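Local coordinates for putative xanthine dehydrogenase YAGS fad-binding subunit (Escherichia coli, PDB 5G5G), which binds the molybdenum pterin cytosine dinucleotide cofactor and probably forms the catalytic subunit of a periplasmic aldehyde oxidase, at residues C[1-13]-C[677-689]. Sequence-based numbering, arbitrary orientation.
Sequences MKFDKPAGENPID and DTDPISSPMKAKG. With MCN (pterin cytosine dinucleotide), chain Y.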
# COMPACT_ATOMS: atom_id res chain seq x y z
N MET C 1 20.28 10.45 32.34
CA MET C 1 20.21 9.18 33.10
C MET C 1 21.02 8.20 32.28
O MET C 1 20.89 8.16 31.05
CB MET C 1 18.75 8.72 33.23
CG MET C 1 18.56 7.44 34.02
SD MET C 1 16.81 6.95 33.89
CE MET C 1 16.25 7.80 35.38
N LYS C 2 21.87 7.43 32.93
CA LYS C 2 22.67 6.41 32.25
C LYS C 2 22.20 5.01 32.68
O LYS C 2 22.34 4.65 33.84
CB LYS C 2 24.15 6.62 32.61
CG LYS C 2 25.11 5.62 31.96
CD LYS C 2 25.21 5.76 30.45
CE LYS C 2 25.92 4.60 29.80
NZ LYS C 2 27.34 4.51 30.23
N PHE C 3 21.68 4.24 31.73
CA PHE C 3 21.15 2.89 31.99
C PHE C 3 22.26 1.86 31.77
O PHE C 3 22.50 1.44 30.63
CB PHE C 3 19.94 2.61 31.12
CG PHE C 3 19.22 1.34 31.47
CD1 PHE C 3 18.40 1.30 32.59
CD2 PHE C 3 19.39 0.17 30.72
CE1 PHE C 3 17.74 0.14 32.93
CE2 PHE C 3 18.75 -1.03 31.08
CZ PHE C 3 17.94 -1.04 32.20
N ASP C 4 22.90 1.46 32.86
CA ASP C 4 24.00 0.51 32.74
C ASP C 4 23.85 -0.74 33.60
O ASP C 4 24.70 -1.63 33.50
CB ASP C 4 25.38 1.18 32.97
CG ASP C 4 25.50 1.90 34.29
OD1 ASP C 4 24.68 1.71 35.21
OD2 ASP C 4 26.48 2.69 34.42
N LYS C 5 22.76 -0.84 34.38
CA LYS C 5 22.49 -2.01 35.19
C LYS C 5 21.06 -2.43 34.92
O LYS C 5 20.26 -1.60 34.58
CB LYS C 5 22.69 -1.66 36.68
CG LYS C 5 24.14 -1.41 37.03
CD LYS C 5 24.35 -0.94 38.47
CE LYS C 5 23.96 0.53 38.74
NZ LYS C 5 24.62 1.56 37.86
N PRO C 6 20.74 -3.71 35.01
CA PRO C 6 19.32 -4.06 34.77
C PRO C 6 18.35 -3.29 35.71
O PRO C 6 18.73 -2.96 36.83
CB PRO C 6 19.28 -5.56 35.08
CG PRO C 6 20.70 -6.01 34.90
CD PRO C 6 21.53 -4.89 35.39
N ALA C 7 17.16 -2.99 35.24
CA ALA C 7 16.17 -2.21 36.01
C ALA C 7 15.66 -3.00 37.19
O ALA C 7 15.51 -4.21 37.10
CB ALA C 7 15.01 -1.81 35.12
N GLY C 8 15.47 -2.34 38.32
CA GLY C 8 14.86 -2.95 39.52
C GLY C 8 13.40 -2.55 39.50
O GLY C 8 12.84 -2.29 38.43
N GLU C 9 12.77 -2.48 40.66
CA GLU C 9 11.39 -2.01 40.74
C GLU C 9 11.39 -0.51 40.58
O GLU C 9 12.24 0.18 41.12
CB GLU C 9 10.73 -2.34 42.09
CG GLU C 9 10.28 -3.79 42.19
CD GLU C 9 9.48 -4.09 43.46
OE1 GLU C 9 8.69 -3.22 43.95
OE2 GLU C 9 9.65 -5.20 43.97
N ASN C 10 10.43 -0.00 39.84
CA ASN C 10 10.32 1.44 39.66
C ASN C 10 8.85 1.77 39.40
O ASN C 10 8.03 0.86 39.36
CB ASN C 10 11.29 1.91 38.52
CG ASN C 10 10.91 1.40 37.15
OD1 ASN C 10 9.74 1.31 36.80
ND2 ASN C 10 11.93 1.14 36.31
N PRO C 11 8.49 3.05 39.27
CA PRO C 11 7.05 3.41 39.22
C PRO C 11 6.25 2.80 38.08
O PRO C 11 5.03 2.65 38.21
CB PRO C 11 7.07 4.94 39.13
CG PRO C 11 8.32 5.31 39.88
CD PRO C 11 9.32 4.25 39.44
N ILE C 12 6.91 2.47 36.95
CA ILE C 12 6.23 1.95 35.81
C ILE C 12 5.62 0.61 36.14
O ILE C 12 4.57 0.28 35.62
CB ILE C 12 7.15 1.80 34.57
CG1 ILE C 12 7.75 3.17 34.17
CG2 ILE C 12 6.41 1.19 33.38
CD1 ILE C 12 6.78 4.19 33.67
N ASP C 13 6.26 -0.14 37.05
CA ASP C 13 5.72 -1.44 37.53
C ASP C 13 4.28 -1.42 38.09
O ASP C 13 3.65 -2.48 38.18
CB ASP C 13 6.62 -2.05 38.58
CG ASP C 13 7.99 -2.50 38.02
OD1 ASP C 13 8.12 -2.91 36.86
OD2 ASP C 13 8.90 -2.56 38.88
N ASP C 677 6.79 -10.58 28.66
CA ASP C 677 8.16 -10.83 28.39
C ASP C 677 9.01 -9.72 29.01
O ASP C 677 10.08 -9.43 28.53
CB ASP C 677 8.27 -10.89 26.89
CG ASP C 677 9.60 -11.31 26.40
OD1 ASP C 677 10.09 -12.39 26.87
OD2 ASP C 677 10.15 -10.59 25.49
N THR C 678 8.54 -9.18 30.12
CA THR C 678 9.15 -8.04 30.83
C THR C 678 10.66 -8.25 30.94
O THR C 678 11.12 -9.29 31.49
CB THR C 678 8.55 -7.94 32.26
OG1 THR C 678 7.14 -7.76 32.11
CG2 THR C 678 9.10 -6.81 33.03
N ASP C 679 11.42 -7.30 30.40
CA ASP C 679 12.86 -7.48 30.22
C ASP C 679 13.60 -6.35 30.87
O ASP C 679 13.84 -5.35 30.23
CB ASP C 679 13.25 -7.62 28.74
CG ASP C 679 14.67 -8.21 28.56
OD1 ASP C 679 15.45 -8.17 29.55
OD2 ASP C 679 14.95 -8.76 27.47
N PRO C 680 14.00 -6.52 32.13
CA PRO C 680 14.73 -5.44 32.82
C PRO C 680 16.14 -5.16 32.28
O PRO C 680 16.71 -4.14 32.66
CB PRO C 680 14.81 -5.90 34.25
CG PRO C 680 14.47 -7.32 34.27
CD PRO C 680 13.82 -7.71 33.00
N ILE C 681 16.66 -6.01 31.39
CA ILE C 681 17.97 -5.74 30.77
C ILE C 681 17.84 -4.64 29.71
O ILE C 681 18.82 -3.97 29.37
CB ILE C 681 18.59 -7.05 30.26
CG1 ILE C 681 18.98 -7.89 31.50
CG2 ILE C 681 19.80 -6.79 29.39
CD1 ILE C 681 19.23 -9.33 31.17
N SER C 682 16.66 -4.50 29.16
CA SER C 682 16.40 -3.55 28.07
C SER C 682 16.46 -2.05 28.47
O SER C 682 17.11 -1.26 27.78
CB SER C 682 15.03 -3.85 27.41
OG SER C 682 14.71 -2.90 26.34
N SER C 683 15.73 -1.68 29.51
CA SER C 683 15.54 -0.27 29.86
C SER C 683 14.73 -0.17 31.12
O SER C 683 14.22 -1.17 31.59
CB SER C 683 14.80 0.47 28.75
OG SER C 683 13.39 0.09 28.76
N PRO C 684 14.52 1.07 31.63
CA PRO C 684 13.64 1.22 32.82
C PRO C 684 12.15 0.87 32.52
O PRO C 684 11.41 0.58 33.43
CB PRO C 684 13.76 2.70 33.20
CG PRO C 684 15.06 3.13 32.57
CD PRO C 684 15.20 2.33 31.29
N MET C 685 11.77 0.93 31.26
CA MET C 685 10.43 0.55 30.84
C MET C 685 10.23 -0.97 30.77
O MET C 685 9.11 -1.46 30.83
CB MET C 685 10.09 1.18 29.46
CG MET C 685 10.09 2.68 29.47
SD MET C 685 8.95 3.49 30.59
CE MET C 685 7.39 2.99 29.88
N LYS C 686 11.33 -1.68 30.57
CA LYS C 686 11.36 -3.14 30.42
C LYS C 686 10.66 -3.65 29.14
O LYS C 686 10.29 -4.81 29.04
CB LYS C 686 10.82 -3.80 31.71
CG LYS C 686 11.47 -3.21 32.95
CD LYS C 686 10.97 -3.90 34.23
CE LYS C 686 11.66 -3.32 35.46
NZ LYS C 686 10.91 -3.60 36.71
N ALA C 687 10.56 -2.74 28.17
CA ALA C 687 9.91 -2.95 26.93
C ALA C 687 10.94 -3.27 25.86
O ALA C 687 12.11 -2.85 25.95
CB ALA C 687 9.15 -1.72 26.50
N LYS C 688 10.49 -3.98 24.84
CA LYS C 688 11.30 -4.16 23.61
C LYS C 688 10.44 -3.85 22.39
O LYS C 688 9.21 -3.67 22.49
CB LYS C 688 11.92 -5.57 23.54
CG LYS C 688 12.91 -5.80 24.67
CD LYS C 688 13.60 -7.18 24.61
CE LYS C 688 12.61 -8.28 24.89
NZ LYS C 688 13.38 -9.54 25.19
N GLY C 689 11.07 -3.81 21.21
CA GLY C 689 10.36 -3.46 20.00
C GLY C 689 9.37 -4.52 19.55
O GLY C 689 9.56 -5.70 19.80
N1 MCN Y . 4.45 -1.00 21.40
C2 MCN Y . 3.80 -1.23 22.70
N3 MCN Y . 4.87 -1.93 23.52
C4 MCN Y . 6.07 -2.41 23.23
C5 MCN Y . 6.56 -1.94 21.88
C6 MCN Y . 5.73 -1.35 21.06
O2 MCN Y . 2.78 -0.94 23.06
N4 MCN Y . 6.87 -3.10 23.96
C1' MCN Y . 3.50 -0.50 20.42
C2D MCN Y . 3.19 1.02 20.63
O2' MCN Y . 1.89 1.32 20.10
C3' MCN Y . 4.24 1.57 19.81
C4D MCN Y . 4.45 0.72 18.48
O4D MCN Y . 4.08 -0.60 19.11
O3' MCN Y . 4.12 2.97 19.35
C5' MCN Y . 5.69 0.53 17.83
O5' MCN Y . 6.80 0.65 18.68
PA MCN Y . 8.16 0.08 18.20
O1A MCN Y . 9.23 0.64 19.15
O2A MCN Y . 8.05 -1.38 17.95
O3A MCN Y . 8.39 0.80 16.69
PB MCN Y . 8.98 2.26 16.50
O1B MCN Y . 10.44 2.21 16.42
O2B MCN Y . 8.32 3.20 17.45
O3B MCN Y . 8.31 2.57 15.10
C10 MCN Y . 8.99 2.11 13.86
C9' MCN Y . 8.40 0.89 13.26
C8' MCN Y . 9.35 0.47 12.02
S8' MCN Y . 11.02 0.49 12.17
C7' MCN Y . 8.77 0.33 10.93
S7' MCN Y . 9.67 0.06 9.41
C6' MCN Y . 7.23 0.11 10.81
C7 MCN Y . 6.70 -0.03 12.31
O9' MCN Y . 7.08 1.03 13.10
N5' MCN Y . 6.74 1.48 10.26
C4A MCN Y . 5.28 1.81 10.37
N8' MCN Y . 5.22 0.03 12.25
C4B MCN Y . 4.61 0.98 11.53
N1' MCN Y . 3.22 1.10 11.63
C2' MCN Y . 2.52 2.20 11.11
N2' MCN Y . 1.28 2.30 11.18
N3' MCN Y . 3.17 2.86 10.11
C4' MCN Y . 4.52 2.92 9.79
O4' MCN Y . 5.19 3.55 8.96
O HOH W 1 9.54 -0.80 34.93
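Phe3 lays one face of its ring over the backbone of Ser683, whose CA sits 3.6 Å from the ring centroid and 21° off the normal, a CH-pi contact. With CG anti to the backbone N (chi1 -171°), the ring reaches across to the 677-689 loop: its CD1 lies 3.6 Å from Pro684 CD, while Pro680 O meets its edge in the ring plane. Pro680 O also accepts a nearly straight hydrogen bond from Ala7 N, at 2.9 Å (169° at hydrogen). Replacing the Phe3 ring with the methyl of an alanine is likely to open a gap over Ser683 and take away the aromatic neighbour of Pro684. Farther along, Asn10 ND2 donates to Pro684 O at 3.0 Å, in the carbonyl plane and on a lone pair. Lys686, extended beyond CG, passes the Ala7 methyl and delivers NZ to Gly8 O, 2.9 Å away and above that carbonyl plane. NZ also forms a salt bridge to Asp13, taking the syn lone pair of OD1 at 2.9 Å; Arg615 is a second cationic partner of that oxygen. The loop continues to the cofactor, where Lys688 O accepts from the cytosine N4 of MCN at 2.8 Å. Apolar packing at Phe3 thus joins the N-terminal segment to a dinucleotide-binding loop, and the Asp13 carboxylate and Gly8 carbonyl together would probably favour the charged form of Lys686.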